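DNA methyltransferase (Nicotiana tabacum, PDB 4ONQ) probably methylates cytosine at C5 in DNA, being the catalytic domain of a plant de novo methyltransferase, and binds the cofactor analogue sinefungin. Local coordinates at residues P107-K110 against K111-S115; I284-D288 against V289-N293. The protein carries 5 engineered substitutions. All blocks are in the same frame, centred on the assembly; numbering follows the deposited sequence.

Both contacts illustrate how a short piece of chain that leaves regular structure is fixed by neighbours three to five residues away. Contact 1 (107-115) takes in a short helical turn at the surface and the loop after it, its centre about 27 Å from the centre of the chain. Contact 2 (284-293) runs from the end of edge strand 282-286 into the loop before helix 294-304 and contributes Asp288 and Val289 to the sinefungin pocket. The two lie on opposite sides of the chain's centre, with their own centres about 46 Å apart and their nearest atoms about 32 Å apart, and they do not touch. Only contact 2 meets the ligand; the predicted catalytic Cys316 falls in a stretch that was not modelled.

Contact 1 (P107-K110 against K111-S115); sequences PLSK and KWWPS
Lys110 and Trp113 are joined by the one hydrogen bond that crosses this local contact: Trp113 N donates to Lys110 O over 3.2 Å, with an N-H...O angle of 160°. One turn earlier, Lys110 N bonds to Pro107 O at 3.3 Å, so Lys110 gives its N-H to the helical turn 107-110 and its carbonyl to the reverse turn that succeeds it. The CA-CB bond of Ser109 points away from 111-115, and its hydroxyl is hydrogen-bonded to the carbonyl of Trp168 on strand 166-170.

Van der Waals contacts fill in the turn. Trp113 holds CG opposite its backbone N (chi1 -150°), and this rotation swings the indole back beside the helical turn. There its edge meets Ser109 O, which lies in the ring plane 3.5 Å from Trp113 CE3, while Ser109 CB stands 4.2 Å from the same CE3. Trp112 turns its ring elsewhere: Lys111 CG sits over the centre of one face, 4.0 Å above the plane.

Beyond the segments Trp113 has further partners: its ring forms edge-to-face pairs with His103 and Trp168, and its NE1 bonds to the carbonyl of Asp117. The motif is a type I beta turn, Lys110 to Trp113, carrying the chain out of a short, weakly bonded helix and packing it against the two-stranded antiparallel sheet.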
# COMPACT_ATOMS: atom_id res chain seq x y z
N PRO A 107 13.66 14.47 -9.10
CA PRO A 107 14.43 15.70 -9.35
C PRO A 107 14.72 15.94 -10.82
O PRO A 107 14.69 17.09 -11.27
CB PRO A 107 15.75 15.44 -8.61
CG PRO A 107 15.39 14.45 -7.56
CD PRO A 107 14.36 13.56 -8.18
N LEU A 108 15.01 14.88 -11.57
CA LEU A 108 15.30 15.02 -12.99
C LEU A 108 14.06 15.39 -13.81
O LEU A 108 14.15 15.72 -15.00
CB LEU A 108 15.93 13.75 -13.55
CG LEU A 108 17.29 13.34 -12.95
CD1 LEU A 108 17.81 12.09 -13.64
CD2 LEU A 108 18.28 14.48 -13.08
N SER A 109 12.91 15.33 -13.18
CA SER A 109 11.72 15.63 -13.87
C SER A 109 11.34 17.05 -13.84
O SER A 109 10.57 17.50 -14.65
CB SER A 109 10.59 14.81 -13.34
OG SER A 109 10.37 13.75 -14.23
N LYS A 110 11.92 17.76 -12.91
CA LYS A 110 11.63 19.18 -12.69
C LYS A 110 12.13 20.10 -13.80
O LYS A 110 11.43 21.03 -14.20
CB LYS A 110 12.19 19.62 -11.34
CG LYS A 110 12.23 21.11 -11.13
CD LYS A 110 12.87 21.43 -9.80
CE LYS A 110 13.12 22.91 -9.65
NZ LYS A 110 13.74 23.22 -8.34
N LYS A 111 13.31 19.87 -14.30
CA LYS A 111 13.87 20.74 -15.28
C LYS A 111 13.14 20.79 -16.60
O LYS A 111 13.20 21.77 -17.31
CB LYS A 111 15.30 20.34 -15.52
CG LYS A 111 15.98 21.17 -16.54
CD LYS A 111 17.42 20.84 -16.62
CE LYS A 111 18.11 21.60 -17.73
NZ LYS A 111 18.30 23.05 -17.52
N TRP A 112 12.42 19.74 -16.92
CA TRP A 112 11.68 19.69 -18.17
C TRP A 112 10.17 19.77 -17.97
O TRP A 112 9.40 19.58 -18.92
CB TRP A 112 12.07 18.45 -18.97
CG TRP A 112 13.55 18.37 -19.15
CD1 TRP A 112 14.40 17.45 -18.61
CD2 TRP A 112 14.36 19.29 -19.88
NE1 TRP A 112 15.69 17.73 -18.98
CE2 TRP A 112 15.70 18.85 -19.76
CE3 TRP A 112 14.09 20.44 -20.64
CZ2 TRP A 112 16.76 19.53 -20.36
CZ3 TRP A 112 15.15 21.10 -21.24
CH2 TRP A 112 16.47 20.65 -21.09
N TRP A 113 9.74 20.06 -16.75
CA TRP A 113 8.32 20.20 -16.46
C TRP A 113 7.81 21.53 -17.00
O TRP A 113 8.26 22.60 -16.58
CB TRP A 113 8.05 20.09 -14.96
CG TRP A 113 6.68 19.53 -14.64
CD1 TRP A 113 5.51 20.22 -14.58
CD2 TRP A 113 6.37 18.16 -14.36
NE1 TRP A 113 4.47 19.36 -14.28
CE2 TRP A 113 4.97 18.09 -14.15
CE3 TRP A 113 7.12 16.98 -14.29
CZ2 TRP A 113 4.32 16.90 -13.85
CZ3 TRP A 113 6.47 15.79 -14.00
CH2 TRP A 113 5.08 15.76 -13.78
N PRO A 114 6.87 21.48 -17.96
CA PRO A 114 6.32 22.71 -18.54
C PRO A 114 5.51 23.48 -17.50
O PRO A 114 4.85 22.88 -16.66
CB PRO A 114 5.38 22.19 -19.63
CG PRO A 114 5.77 20.76 -19.86
CD PRO A 114 6.28 20.27 -18.55
N SER A 115 5.58 24.81 -17.56
CA SER A 115 4.82 25.65 -16.64
C SER A 115 3.31 25.40 -16.73
O SER A 115 2.58 25.63 -15.77
CB SER A 115 5.13 27.13 -16.90
OG SER A 115 4.82 27.48 -18.24

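Contact 2 (I284-D288 against V289-N293); sequences IHFND and VQQLN. With SFG (sinefungin), chain C.
Gln291 reaches back over its own turn to Phe286, the amide plane inclined 72° to the phenyl ring. Gln291 OE1 lies at the ring edge, in its plane, 3.6 Å from Phe286 CB. Gln291 OE1 accepts two backbone donors: Asn287 N at 3.0 Å, nearly in line with the amide C=O, and Asp288 N at 3.2 Å, a straighter N-H...O bond (175°) tilted from the carbonyl plane. Placing CG between backbone N and carbonyl carbon (chi1 83°), with an extended chain beyond, is what carries the amide to these two N-H groups.

Leu292 comes to the same ring at about a right angle and lays CD2 over its face, 4.2 Å from the centroid, a CH-pi contact. The side chains of Asp288 and Gln290 lie alongside each other, pointing the same way. Gln290 N meets Asp288 OD1 at 3.0 Å from above the carboxylate plane, while Gln291 N returns to Asp288 O at 3.1 Å. With an alanine here the carboxylate is gone, so Gln290 N would probably lose its partner and the turn beside the ligand would be less firmly set.

Val289 N comes within 3.6 Å of sinefungin N1, a close approach rather than an assigned hydrogen bond; Glu261 does bond to the ligand. The Asx turn at Asp288, following an edge strand, thus forms part of the adenine side of the pocket in this Rossmann-like, class I methyltransferase fold.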
# COMPACT_ATOMS: atom_id res chain seq x y z
N ILE A 284 7.24 -18.11 6.82
CA ILE A 284 6.59 -19.30 6.32
C ILE A 284 5.60 -19.00 5.22
O ILE A 284 4.67 -18.28 5.43
CB ILE A 284 5.87 -20.02 7.43
CG1 ILE A 284 6.86 -20.38 8.50
CG2 ILE A 284 5.26 -21.29 6.94
CD1 ILE A 284 6.25 -21.08 9.66
N HIS A 285 5.79 -19.61 4.07
CA HIS A 285 4.92 -19.34 2.92
C HIS A 285 3.87 -20.41 2.65
O HIS A 285 4.14 -21.61 2.72
CB HIS A 285 5.74 -19.09 1.65
CG HIS A 285 6.07 -17.64 1.42
ND1 HIS A 285 5.11 -16.66 1.36
CD2 HIS A 285 7.26 -17.02 1.23
CE1 HIS A 285 5.69 -15.49 1.15
NE2 HIS A 285 6.99 -15.68 1.06
N PHE A 286 2.65 -19.96 2.36
CA PHE A 286 1.60 -20.82 1.85
C PHE A 286 1.13 -20.23 0.54
O PHE A 286 1.15 -19.01 0.36
CB PHE A 286 0.43 -20.90 2.82
CG PHE A 286 0.71 -21.71 4.04
CD1 PHE A 286 0.56 -23.08 4.02
CD2 PHE A 286 1.12 -21.10 5.22
CE1 PHE A 286 0.82 -23.84 5.15
CE2 PHE A 286 1.37 -21.84 6.35
CZ PHE A 286 1.22 -23.22 6.32
N ASN A 287 0.70 -21.09 -0.38
CA ASN A 287 0.31 -20.63 -1.70
C ASN A 287 -1.15 -20.20 -1.79
O ASN A 287 -1.47 -19.22 -2.46
CB ASN A 287 0.62 -21.71 -2.74
CG ASN A 287 2.10 -22.01 -2.83
OD1 ASN A 287 2.90 -21.47 -2.06
ND2 ASN A 287 2.47 -22.87 -3.77
N ASP A 288 -2.03 -20.91 -1.09
CA ASP A 288 -3.45 -20.61 -1.19
C ASP A 288 -4.07 -20.30 0.17
O ASP A 288 -3.83 -20.99 1.15
CB ASP A 288 -4.21 -21.75 -1.87
CG ASP A 288 -5.55 -21.31 -2.43
OD1 ASP A 288 -6.06 -20.25 -2.00
OD2 ASP A 288 -6.10 -22.03 -3.30
N VAL A 289 -4.90 -19.26 0.19
CA VAL A 289 -5.62 -18.87 1.40
C VAL A 289 -6.65 -19.94 1.77
O VAL A 289 -7.12 -19.99 2.91
CB VAL A 289 -6.30 -17.50 1.18
CG1 VAL A 289 -7.55 -17.65 0.34
CG2 VAL A 289 -6.61 -16.83 2.50
N GLN A 290 -6.91 -20.83 0.84
CA GLN A 290 -7.90 -21.87 1.03
C GLN A 290 -7.31 -23.09 1.65
O GLN A 290 -8.01 -24.01 2.02
CB GLN A 290 -8.51 -22.25 -0.29
CG GLN A 290 -9.88 -22.86 -0.17
CD GLN A 290 -10.97 -21.84 0.05
OE1 GLN A 290 -11.90 -22.07 0.84
NE2 GLN A 290 -10.88 -20.71 -0.64
N GLN A 291 -6.01 -23.10 1.79
CA GLN A 291 -5.33 -24.22 2.44
C GLN A 291 -5.05 -23.94 3.92
O GLN A 291 -4.45 -24.75 4.62
CB GLN A 291 -4.04 -24.60 1.69
CG GLN A 291 -2.82 -23.77 2.03
CD GLN A 291 -1.59 -24.19 1.22
OE1 GLN A 291 -0.90 -23.36 0.63
NE2 GLN A 291 -1.32 -25.49 1.20
N LEU A 292 -5.51 -22.78 4.39
CA LEU A 292 -5.46 -22.47 5.82
C LEU A 292 -6.77 -22.81 6.51
O LEU A 292 -7.63 -21.95 6.68
CB LEU A 292 -5.16 -20.99 6.05
CG LEU A 292 -3.74 -20.46 5.85
CD1 LEU A 292 -3.69 -19.01 6.23
CD2 LEU A 292 -2.74 -21.26 6.66
N ASN A 293 -6.91 -24.07 6.91
CA ASN A 293 -8.08 -24.49 7.68
C ASN A 293 -7.89 -24.28 9.18
O ASN A 293 -6.84 -23.81 9.62
CB ASN A 293 -8.43 -25.96 7.38
CG ASN A 293 -7.21 -26.80 7.07
OD1 ASN A 293 -6.45 -27.17 7.97
ND2 ASN A 293 -7.01 -27.10 5.80
N SFG C . -0.51 -6.62 0.02
CA SFG C . 0.27 -6.78 -1.22
C SFG C . 1.44 -5.81 -1.14
O SFG C . 1.44 -4.98 -0.20
OXT SFG C . 2.35 -5.96 -1.99
CB SFG C . -0.67 -6.53 -2.41
CG SFG C . -1.65 -7.70 -2.35
CD SFG C . -2.82 -7.83 -3.35
NE SFG C . -3.78 -6.72 -3.26
C5' SFG C . -3.38 -9.20 -2.94
C4' SFG C . -2.14 -10.05 -3.33
O4' SFG C . -3.22 -11.06 -3.58
C3' SFG C . -1.49 -10.46 -4.64
O3' SFG C . -0.32 -11.23 -4.42
C2' SFG C . -2.55 -11.24 -5.32
O2' SFG C . -2.00 -11.91 -6.45
C1' SFG C . -2.57 -12.22 -4.12
N9 SFG C . -3.57 -13.29 -4.37
C8 SFG C . -4.46 -13.43 -5.33
N7 SFG C . -5.17 -14.54 -5.09
C5 SFG C . -4.73 -15.07 -3.95
C6 SFG C . -5.09 -16.17 -3.28
N6 SFG C . -6.08 -16.90 -3.80
N1 SFG C . -4.51 -16.53 -2.13
C2 SFG C . -3.49 -15.73 -1.62
N3 SFG C . -3.12 -14.59 -2.35
C4 SFG C . -3.77 -14.27 -3.48